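Local coordinates for protein rutinosidase (Aspergillus niger, PDB 6I1A) that hydrolyses glycosidic bonds as a secreted rutinosidase of glycosyl hydrolase family 5, probably related in activity to the exo-1,3-beta-glucanases, at residues A[82-87]-A[128-133]; A[134-139]-A[172-177]; A[146-151]-A[191-196]. All blocks are in the same frame, centred on the assembly; numbering follows the deposited sequence.

How the contacts relate
The three contacts sample the TIM barrel of this family 5 hydrolase from one end to the other. Contacts 1 and 2 share strand 131-136, their centres 21 Å apart: contact 1 lies where the chain enters that strand, contact 2 where it leaves. Contact 3 joins the loops that follow strands 131-136 and 187-190; its centre is 13 Å from that of contact 2 and 26 Å from that of contact 1, which sits on the opposite side of the chain's centre. Contacts 2 and 3 touch directly, H137 CE1 lying 3.1 Å from N193 ND2. N193-E194-P195 in contact 3 matches the family's active-site signature, so contact 3 probably borders the catalytic pocket.

Contact 1. Residues A[82-87]-A[128-133]; sequences KLASGG and YNMHII. With EDO (1,2-ethanediol), chain L.
A84, in the last turn of helix 77-85, and Y128, at the end of helix 113-128, bring their CA atoms to 7.2 Å, the nearest CA pair of the two segments. The methyl of A84 sits squarely over one face of the Y128 ring: CB is 3.5 Å from the ring centroid and only 8° off the normal, so it is almost equally close to all six ring carbons, a CH-pi contact. Y128 holds CG beside its own backbone N (chi1 -59°), which sends the ring toward helix 77-85, and chi2 turns its face to A84 CB; its OH is hydrogen-bonded to D81 in the same helix as A84. The phenol therefore grips that helix by its face and by its hydroxyl. From a second direction M130 extends a straight thioether chain whose terminal CE lies 3.8 Å from A84 CB, while its side chain also packs on L91 of strand 90-95. The helix end itself is a Schellman motif: G87 has positive phi (93°), and G87 N bonds to A84 O at 2.9 Å. K82 O accepts from G86 N at 3.1 Å and from S85 OG at 2.7 Å, two bonds on one carbonyl. Beyond the turn, O1 of an ethanediol, probably from the crystallisation liquor, donates to G86 O at 2.7 Å. Both helices end just before a parallel strand, 90-95 and 131-136 respectively. The contact thus joins two successive helix-to-strand connections at the N-terminal end of the strands, an arrangement characteristic of the base of a TIM barrel.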
loop_
_atom_site.group_PDB
_atom_site.type_symbol
_atom_site.label_atom_id
_atom_site.label_comp_id
_atom_site.label_asym_id
_atom_site.label_seq_id
_atom_site.Cartn_x
_atom_site.Cartn_y
_atom_site.Cartn_z
ATOM N N LYS A 82 15.612 -29.829 -15.895
ATOM C CA LYS A 82 15.663 -28.483 -16.540
ATOM C C LYS A 82 15.810 -27.387 -15.481
ATOM O O LYS A 82 16.649 -26.465 -15.584
ATOM C CB LYS A 82 14.414 -28.247 -17.339
ATOM C CG LYS A 82 14.484 -26.916 -18.083
ATOM C CD LYS A 82 13.306 -26.620 -18.855
ATOM C CE LYS A 82 12.834 -27.701 -19.810
ATOM N NZ LYS A 82 11.515 -27.356 -20.412
ATOM N N LEU A 83 15.026 -27.494 -14.404
ATOM C CA LEU A 83 15.129 -26.503 -13.309
ATOM C C LEU A 83 16.525 -26.510 -12.705
ATOM O O LEU A 83 17.101 -25.437 -12.438
ATOM C CB LEU A 83 14.046 -26.854 -12.276
ATOM C CG LEU A 83 12.620 -26.633 -12.747
ATOM C CD1 LEU A 83 11.620 -27.284 -11.807
ATOM C CD2 LEU A 83 12.303 -25.165 -12.931
ATOM N N ALA A 84 17.112 -27.673 -12.428
ATOM C CA ALA A 84 18.464 -27.780 -11.883
ATOM C C ALA A 84 19.479 -27.111 -12.827
ATOM O O ALA A 84 20.389 -26.418 -12.368
ATOM C CB ALA A 84 18.834 -29.230 -11.674
ATOM N N SER A 85 19.279 -27.287 -14.121
ATOM C CA SER A 85 20.206 -26.724 -15.148
ATOM C C SER A 85 20.144 -25.201 -15.073
ATOM O O SER A 85 21.140 -24.557 -15.484
ATOM C CB SER A 85 19.914 -27.265 -16.548
ATOM O OG SER A 85 18.845 -26.574 -17.206
ATOM N N GLY A 86 19.015 -24.629 -14.661
ATOM C CA GLY A 86 18.885 -23.164 -14.478
ATOM C C GLY A 86 19.329 -22.685 -13.104
ATOM O O GLY A 86 19.147 -21.478 -12.834
ATOM N N GLY A 87 19.864 -23.520 -12.205
ATOM C CA GLY A 87 20.384 -23.146 -10.887
ATOM C C GLY A 87 19.337 -23.274 -9.739
ATOM O O GLY A 87 19.621 -22.738 -8.657
ATOM N N TYR A 128 20.066 -33.813 -6.844
ATOM C CA TYR A 128 20.546 -32.425 -6.748
ATOM C C TYR A 128 20.588 -31.852 -5.327
ATOM O O TYR A 128 20.998 -30.696 -5.172
ATOM C CB TYR A 128 19.647 -31.547 -7.614
ATOM C CG TYR A 128 19.602 -31.943 -9.052
ATOM C CD1 TYR A 128 20.720 -31.826 -9.864
ATOM C CD2 TYR A 128 18.489 -32.526 -9.614
ATOM C CE1 TYR A 128 20.682 -32.234 -11.188
ATOM C CE2 TYR A 128 18.436 -32.923 -10.952
ATOM C CZ TYR A 128 19.557 -32.788 -11.732
ATOM O OH TYR A 128 19.539 -33.136 -13.078
ATOM N N ASN A 129 20.171 -32.621 -4.330
ATOM C CA ASN A 129 20.129 -32.172 -2.929
ATOM C C ASN A 129 19.244 -30.904 -2.794
ATOM O O ASN A 129 19.582 -30.003 -2.007
ATOM C CB ASN A 129 21.505 -31.927 -2.334
ATOM C CG ASN A 129 21.441 -31.830 -0.819
ATOM O OD1 ASN A 129 20.560 -32.442 -0.207
ATOM N ND2 ASN A 129 22.349 -31.077 -0.235
ATOM N N MET A 130 18.189 -30.809 -3.598
ATOM C CA MET A 130 17.242 -29.667 -3.463
ATOM C C MET A 130 16.548 -29.729 -2.085
ATOM O O MET A 130 16.351 -30.857 -1.553
ATOM C CB MET A 130 16.185 -29.665 -4.553
ATOM C CG MET A 130 16.793 -29.447 -5.957
ATOM S SD MET A 130 15.531 -28.986 -7.107
ATOM C CE MET A 130 16.472 -29.039 -8.651
ATOM N N HIS A 131 16.146 -28.562 -1.586
ATOM C CA HIS A 131 15.279 -28.458 -0.365
ATOM C C HIS A 131 13.828 -28.402 -0.815
ATOM O O HIS A 131 13.583 -27.763 -1.856
ATOM C CB HIS A 131 15.677 -27.263 0.495
ATOM C CG HIS A 131 15.080 -27.276 1.882
ATOM N ND1 HIS A 131 15.511 -28.136 2.861
ATOM C CD2 HIS A 131 13.982 -26.623 2.385
ATOM C CE1 HIS A 131 14.770 -27.941 3.948
ATOM N NE2 HIS A 131 13.834 -27.068 3.682
ATOM N N ILE A 132 12.929 -29.049 -0.104
ATOM C CA ILE A 132 11.522 -29.182 -0.464
ATOM C C ILE A 132 10.685 -28.438 0.564
ATOM O O ILE A 132 10.731 -28.818 1.751
ATOM C CB ILE A 132 11.090 -30.643 -0.579
ATOM C CG1 ILE A 132 12.050 -31.496 -1.428
ATOM C CG2 ILE A 132 9.687 -30.733 -1.069
ATOM C CD1 ILE A 132 12.079 -31.117 -2.919
ATOM N N ILE A 133 9.855 -27.515 0.126
ATOM C CA ILE A 133 8.812 -26.909 0.986
ATOM C C ILE A 133 7.468 -27.551 0.666
ATOM O O ILE A 133 7.017 -27.449 -0.482
ATOM C CB ILE A 133 8.700 -25.409 0.810
ATOM C CG1 ILE A 133 10.021 -24.712 1.137
ATOM C CG2 ILE A 133 7.532 -24.799 1.598
ATOM C CD1 ILE A 133 10.129 -23.324 0.533
HETATM C C1 EDO L . 18.065 -19.787 -10.471
HETATM O O1 EDO L . 17.272 -20.059 -11.549
HETATM C C2 EDO L . 19.072 -18.745 -10.698
HETATM O O2 EDO L . 19.705 -18.433 -9.437
#

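Contact 2. Residues A[134-139]-A[172-177]; sequences IDTHSL and DQVINF
I134 and T136 of strand 131-136 face V174 and F177 of helix 161-179, the strand-against-helix layer of a TIM barrel. The axes of strand 134-136 and helix 172-177 run antiparallel (169°) and approach to 10.5 Å, as expected for a barrel strand and the helix that follows it. From CB, which points at the helix, the I134 side chain forks. Its CG2 branch meets V174 CG1 tip to tip at 4.0 Å. The other branch runs from CG1 to CD1 stretched out (chi2 172°), carrying the methyl along to F177, where CD1 of I134 meets the ring at a slant, 3.8 Å from CD1 of F177 and 3.9 Å from its CE1. F177 also meets W100 edge-to-face, and I134 packs in addition on I178, one residue farther along the helix. V174 is shared: its second methyl, CG2, touches T136 CG2 at 3.9 Å, the two side chains crossing at an angle, and it packs on L189 of strand 187-190 as well. T136, at the centre of an inverse gamma turn, closes the strand. Between I134 and T136, the CA-CB bond of D135 points away from the helix, and the side chain packs on N193. There D135 OD2 accepts from H137 ND1 at 2.6 Å, on the syn side of the carboxylate, with a bent N-H...O angle of 139°.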
loop_
_atom_site.group_PDB
_atom_site.type_symbol
_atom_site.label_atom_id
_atom_site.label_comp_id
_atom_site.label_asym_id
_atom_site.label_seq_id
_atom_site.Cartn_x
_atom_site.Cartn_y
_atom_site.Cartn_z
ATOM N N ILE A 134 6.845 -28.268 1.613
ATOM C CA ILE A 134 5.524 -28.853 1.412
ATOM C C ILE A 134 4.486 -27.852 1.944
ATOM O O ILE A 134 4.512 -27.525 3.156
ATOM C CB ILE A 134 5.350 -30.245 2.053
ATOM C CG1 ILE A 134 6.372 -31.242 1.509
ATOM C CG2 ILE A 134 3.915 -30.705 1.860
ATOM C CD1 ILE A 134 6.352 -32.565 2.256
ATOM N N ASP A 135 3.654 -27.312 1.062
ATOM C CA ASP A 135 2.666 -26.290 1.405
ATOM C C ASP A 135 1.265 -26.886 1.347
ATOM O O ASP A 135 0.841 -27.390 0.287
ATOM C CB ASP A 135 2.873 -25.149 0.399
ATOM C CG ASP A 135 1.679 -24.255 0.181
ATOM O OD1 ASP A 135 0.896 -23.959 1.097
ATOM O OD2 ASP A 135 1.609 -23.756 -0.988
ATOM N N THR A 136 0.519 -26.809 2.447
ATOM C CA THR A 136 -0.909 -27.135 2.453
ATOM C C THR A 136 -1.674 -25.881 2.026
ATOM O O THR A 136 -1.979 -25.032 2.896
ATOM C CB THR A 136 -1.349 -27.757 3.784
ATOM O OG1 THR A 136 -1.004 -26.888 4.841
ATOM C CG2 THR A 136 -0.617 -29.059 3.991
ATOM N N HIS A 137 -1.864 -25.737 0.706
ATOM C CA HIS A 137 -2.326 -24.486 0.101
ATOM C C HIS A 137 -3.758 -24.161 0.482
ATOM O O HIS A 137 -4.097 -22.976 0.677
ATOM C CB HIS A 137 -2.172 -24.640 -1.420
ATOM C CG HIS A 137 -1.804 -23.399 -2.158
ATOM N ND1 HIS A 137 -0.637 -22.750 -1.899
ATOM C CD2 HIS A 137 -2.359 -22.832 -3.270
ATOM C CE1 HIS A 137 -0.526 -21.768 -2.775
ATOM N NE2 HIS A 137 -1.540 -21.785 -3.623
ATOM N N SER A 138 -4.576 -25.204 0.641
ATOM C CA SER A 138 -5.946 -25.104 1.163
ATOM C C SER A 138 -6.036 -25.833 2.502
ATOM O O SER A 138 -5.275 -26.782 2.723
ATOM C CB SER A 138 -6.963 -25.693 0.197
ATOM O OG SER A 138 -6.516 -26.921 -0.359
ATOM N N LEU A 139 -7.007 -25.431 3.300
ATOM C CA LEU A 139 -7.356 -26.184 4.546
ATOM C C LEU A 139 -8.868 -26.339 4.569
ATOM O O LEU A 139 -9.614 -25.588 3.947
ATOM C CB LEU A 139 -6.889 -25.453 5.800
ATOM C CG LEU A 139 -5.380 -25.312 5.965
ATOM C CD1 LEU A 139 -5.059 -24.434 7.166
ATOM C CD2 LEU A 139 -4.710 -26.690 6.064
ATOM N N ASP A 172 -0.599 -33.601 10.735
ATOM C CA ASP A 172 -0.017 -34.869 11.197
ATOM C C ASP A 172 0.407 -35.731 10.012
ATOM O O ASP A 172 1.472 -36.435 10.084
ATOM C CB ASP A 172 -1.012 -35.660 12.039
ATOM C CG ASP A 172 -1.178 -35.129 13.461
ATOM O OD1 ASP A 172 -0.310 -34.391 13.934
ATOM O OD2 ASP A 172 -2.213 -35.484 14.105
ATOM N N GLN A 173 -0.373 -35.773 8.944
ATOM C CA GLN A 173 -0.015 -36.574 7.742
ATOM C C GLN A 173 1.229 -36.004 7.092
ATOM O O GLN A 173 2.090 -36.799 6.645
ATOM C CB GLN A 173 -1.179 -36.647 6.760
ATOM C CG GLN A 173 -2.366 -37.400 7.295
ATOM C CD GLN A 173 -2.010 -38.839 7.580
ATOM O OE1 GLN A 173 -1.395 -39.533 6.758
ATOM N NE2 GLN A 173 -2.475 -39.285 8.737
ATOM N N VAL A 174 1.362 -34.693 7.029
ATOM C CA VAL A 174 2.566 -34.082 6.400
ATOM C C VAL A 174 3.791 -34.404 7.257
ATOM O O VAL A 174 4.850 -34.781 6.724
ATOM C CB VAL A 174 2.403 -32.574 6.176
ATOM C CG1 VAL A 174 3.685 -32.000 5.590
ATOM C CG2 VAL A 174 1.206 -32.320 5.266
ATOM N N ILE A 175 3.679 -34.262 8.591
ATOM C CA ILE A 175 4.811 -34.607 9.504
ATOM C C ILE A 175 5.197 -36.059 9.288
ATOM O O ILE A 175 6.420 -36.341 9.164
ATOM C CB ILE A 175 4.438 -34.361 10.973
ATOM C CG1 ILE A 175 4.227 -32.869 11.271
ATOM C CG2 ILE A 175 5.504 -34.965 11.894
ATOM C CD1 ILE A 175 3.517 -32.579 12.570
ATOM N N ASN A 176 4.227 -36.928 9.227
ATOM C CA ASN A 176 4.521 -38.385 9.020
ATOM C C ASN A 176 5.211 -38.600 7.670
ATOM O O ASN A 176 6.167 -39.375 7.567
ATOM C CB ASN A 176 3.259 -39.245 9.093
ATOM C CG ASN A 176 3.536 -40.719 8.927
ATOM O OD1 ASN A 176 4.180 -41.301 9.826
ATOM N ND2 ASN A 176 3.098 -41.294 7.822
ATOM N N PHE A 177 4.769 -37.898 6.615
ATOM C CA PHE A 177 5.424 -38.008 5.290
ATOM C C PHE A 177 6.907 -37.620 5.434
ATOM O O PHE A 177 7.785 -38.311 4.876
ATOM C CB PHE A 177 4.683 -37.080 4.333
ATOM C CG PHE A 177 5.238 -37.082 2.925
ATOM C CD1 PHE A 177 6.353 -36.320 2.605
ATOM C CD2 PHE A 177 4.612 -37.797 1.932
ATOM C CE1 PHE A 177 6.867 -36.322 1.311
ATOM C CE2 PHE A 177 5.119 -37.811 0.627
ATOM C CZ PHE A 177 6.227 -37.081 0.328
#

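Contact 3. Residues A[146-151]-A[191-196]; sequences LTIGEA and PINEPA. With EDO (1,2-ethanediol), chain I; EDO (1,2-ethanediol), chain K; EDO (1,2-ethanediol), chain V.
I148 reaches over to N193 and E194 with its terminal methyl: CD1 stands 3.5 Å from E194 OE1 and 3.9 Å from N193 ND2, van der Waals contacts of a methyl against polar groups. CG1 of I148 lies between its backbone N and carbonyl carbon (chi1 52°), and the I148 and E194 side chains cross obliquely, with CD1 against OE1. An ethanediol, probably from the crystallisation liquor, spans that carboxylate, its O1 donating to OE1 of E194 at 2.6 Å and its O2 to OE2 of E194 at 2.7 Å; the same O1 is 3.6 Å from I148 CD1. In the second shell H266 ND1 is hydrogen-bonded to E194 OE2, R92 NH2 to N193 OD1, and N144 ND2 to E194 O, while Q242 OE1 accepts a hydrogen bond from E194 N. N193-E194-P195 fits the Asn-Glu-Pro signature of family 5, whose glutamate serves as acid/base in relatives, consistent with the diol marking the substrate pocket. E303, on strand 299-308, touches both N193 and E194. Segment 146-151 belongs to the loop that leads from strand 131-136 to helix 161-179; the 191-196 loop leads from strand 187-190 to helix 213-233, against which P191 and P195 pack.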
loop_
_atom_site.group_PDB
_atom_site.type_symbol
_atom_site.label_atom_id
_atom_site.label_comp_id
_atom_site.label_asym_id
_atom_site.label_seq_id
_atom_site.Cartn_x
_atom_site.Cartn_y
_atom_site.Cartn_z
ATOM N N LEU A 146 -11.172 -18.074 -1.865
ATOM C CA LEU A 146 -10.642 -18.247 -3.212
ATOM C C LEU A 146 -10.458 -19.736 -3.482
ATOM O O LEU A 146 -10.335 -20.536 -2.501
ATOM C CB LEU A 146 -9.297 -17.544 -3.406
ATOM C CG LEU A 146 -9.362 -16.032 -3.213
ATOM C CD1 LEU A 146 -7.966 -15.485 -3.091
ATOM C CD2 LEU A 146 -10.159 -15.334 -4.345
ATOM N N THR A 147 -10.312 -20.106 -4.765
ATOM C CA THR A 147 -10.077 -21.538 -5.095
ATOM C C THR A 147 -8.857 -22.077 -4.339
ATOM O O THR A 147 -8.876 -23.245 -3.859
ATOM C CB THR A 147 -9.851 -21.715 -6.619
ATOM O OG1 THR A 147 -9.668 -23.111 -6.905
ATOM C CG2 THR A 147 -8.716 -20.883 -7.160
ATOM N N ILE A 148 -7.818 -21.276 -4.189
ATOM C CA ILE A 148 -6.556 -21.747 -3.611
ATOM C C ILE A 148 -6.766 -22.116 -2.123
ATOM O O ILE A 148 -6.041 -23.001 -1.638
ATOM C CB ILE A 148 -5.429 -20.740 -3.775
ATOM C CG1 ILE A 148 -5.801 -19.357 -3.276
ATOM C CG2 ILE A 148 -5.020 -20.693 -5.252
ATOM C CD1 ILE A 148 -4.607 -18.399 -3.097
ATOM N N GLY A 149 -7.725 -21.508 -1.419
ATOM C CA GLY A 149 -7.940 -21.722 0.005
ATOM C C GLY A 149 -8.822 -22.940 0.273
ATOM O O GLY A 149 -8.862 -23.356 1.461
ATOM N N GLU A 150 -9.566 -23.397 -0.726
ATOM C CA GLU A 150 -10.432 -24.616 -0.738
ATOM C C GLU A 150 -11.377 -24.465 -1.940
ATOM O O GLU A 150 -11.554 -25.415 -2.710
ATOM C CB GLU A 150 -11.313 -24.780 0.507
ATOM C CG GLU A 150 -12.294 -25.959 0.338
ATOM C CD GLU A 150 -13.084 -26.233 1.596
ATOM O OE1 GLU A 150 -13.985 -25.471 1.993
ATOM O OE2 GLU A 150 -12.752 -27.267 2.253
ATOM N N ALA A 151 -12.080 -23.347 -2.027
ATOM C CA ALA A 151 -13.106 -23.077 -3.060
ATOM C C ALA A 151 -13.523 -21.616 -3.011
ATOM O O ALA A 151 -13.481 -20.958 -1.951
ATOM C CB ALA A 151 -14.322 -23.944 -2.848
ATOM N N PRO A 191 2.183 -24.726 6.758
ATOM C CA PRO A 191 0.845 -25.246 7.070
ATOM C C PRO A 191 -0.360 -24.388 6.689
ATOM O O PRO A 191 -1.503 -24.788 6.912
ATOM C CB PRO A 191 0.951 -25.340 8.615
ATOM C CG PRO A 191 1.785 -24.181 9.005
ATOM C CD PRO A 191 2.874 -24.201 7.931
ATOM N N ILE A 192 -0.104 -23.223 6.094
ATOM C CA ILE A 192 -1.220 -22.395 5.589
ATOM C C ILE A 192 -0.672 -21.507 4.473
ATOM O O ILE A 192 0.545 -21.234 4.443
ATOM C CB ILE A 192 -1.875 -21.563 6.729
ATOM C CG1 ILE A 192 -3.302 -21.095 6.375
ATOM C CG2 ILE A 192 -1.002 -20.412 7.172
ATOM C CD1 ILE A 192 -4.113 -20.706 7.627
ATOM N N ASN A 193 -1.588 -21.050 3.614
ATOM C CA ASN A 193 -1.229 -20.150 2.493
ATOM C C ASN A 193 -2.272 -19.067 2.364
ATOM O O ASN A 193 -3.471 -19.368 2.200
ATOM C CB ASN A 193 -1.155 -20.949 1.207
ATOM C CG ASN A 193 -0.757 -20.060 0.048
ATOM O OD1 ASN A 193 0.418 -19.729 -0.083
ATOM N ND2 ASN A 193 -1.732 -19.676 -0.787
ATOM N N GLU A 194 -1.872 -17.794 2.473
ATOM C CA GLU A 194 -2.702 -16.609 2.209
ATOM C C GLU A 194 -4.066 -16.686 2.902
ATOM O O GLU A 194 -5.106 -16.449 2.274
ATOM C CB GLU A 194 -2.810 -16.355 0.705
ATOM C CG GLU A 194 -1.497 -16.053 0.055
ATOM C CD GLU A 194 -1.613 -15.776 -1.441
ATOM O OE1 GLU A 194 -2.722 -15.675 -1.999
ATOM O OE2 GLU A 194 -0.504 -15.485 -2.053
ATOM N N PRO A 195 -4.093 -16.885 4.240
ATOM C CA PRO A 195 -5.362 -16.756 4.949
ATOM C C PRO A 195 -5.855 -15.312 4.855
ATOM O O PRO A 195 -5.064 -14.355 4.995
ATOM C CB PRO A 195 -4.994 -17.152 6.400
ATOM C CG PRO A 195 -3.515 -16.800 6.502
ATOM C CD PRO A 195 -2.956 -17.094 5.137
ATOM N N ALA A 196 -7.154 -15.116 4.672
ATOM C CA ALA A 196 -7.759 -13.778 4.537
ATOM C C ALA A 196 -9.227 -13.874 4.902
ATOM O O ALA A 196 -9.912 -14.698 4.313
ATOM C CB ALA A 196 -7.547 -13.268 3.152
HETATM C C1 EDO I . -11.175 -17.822 -7.779
HETATM O O1 EDO I . -11.566 -18.343 -6.543
HETATM C C2 EDO I . -11.836 -16.559 -8.009
HETATM O O2 EDO I . -13.238 -16.693 -8.232
HETATM C C1 EDO K . -2.769 -14.404 -5.185
HETATM O O1 EDO K . -2.868 -15.653 -4.562
HETATM C C2 EDO K . -1.355 -13.938 -5.172
HETATM O O2 EDO K . -0.895 -13.511 -3.859
HETATM C C1 EDO V . -14.218 -29.630 3.865
HETATM O O1 EDO V . -14.696 -30.294 5.068
HETATM C C2 EDO V . -15.229 -28.881 3.006
HETATM O O2 EDO V . -15.600 -27.509 3.419
#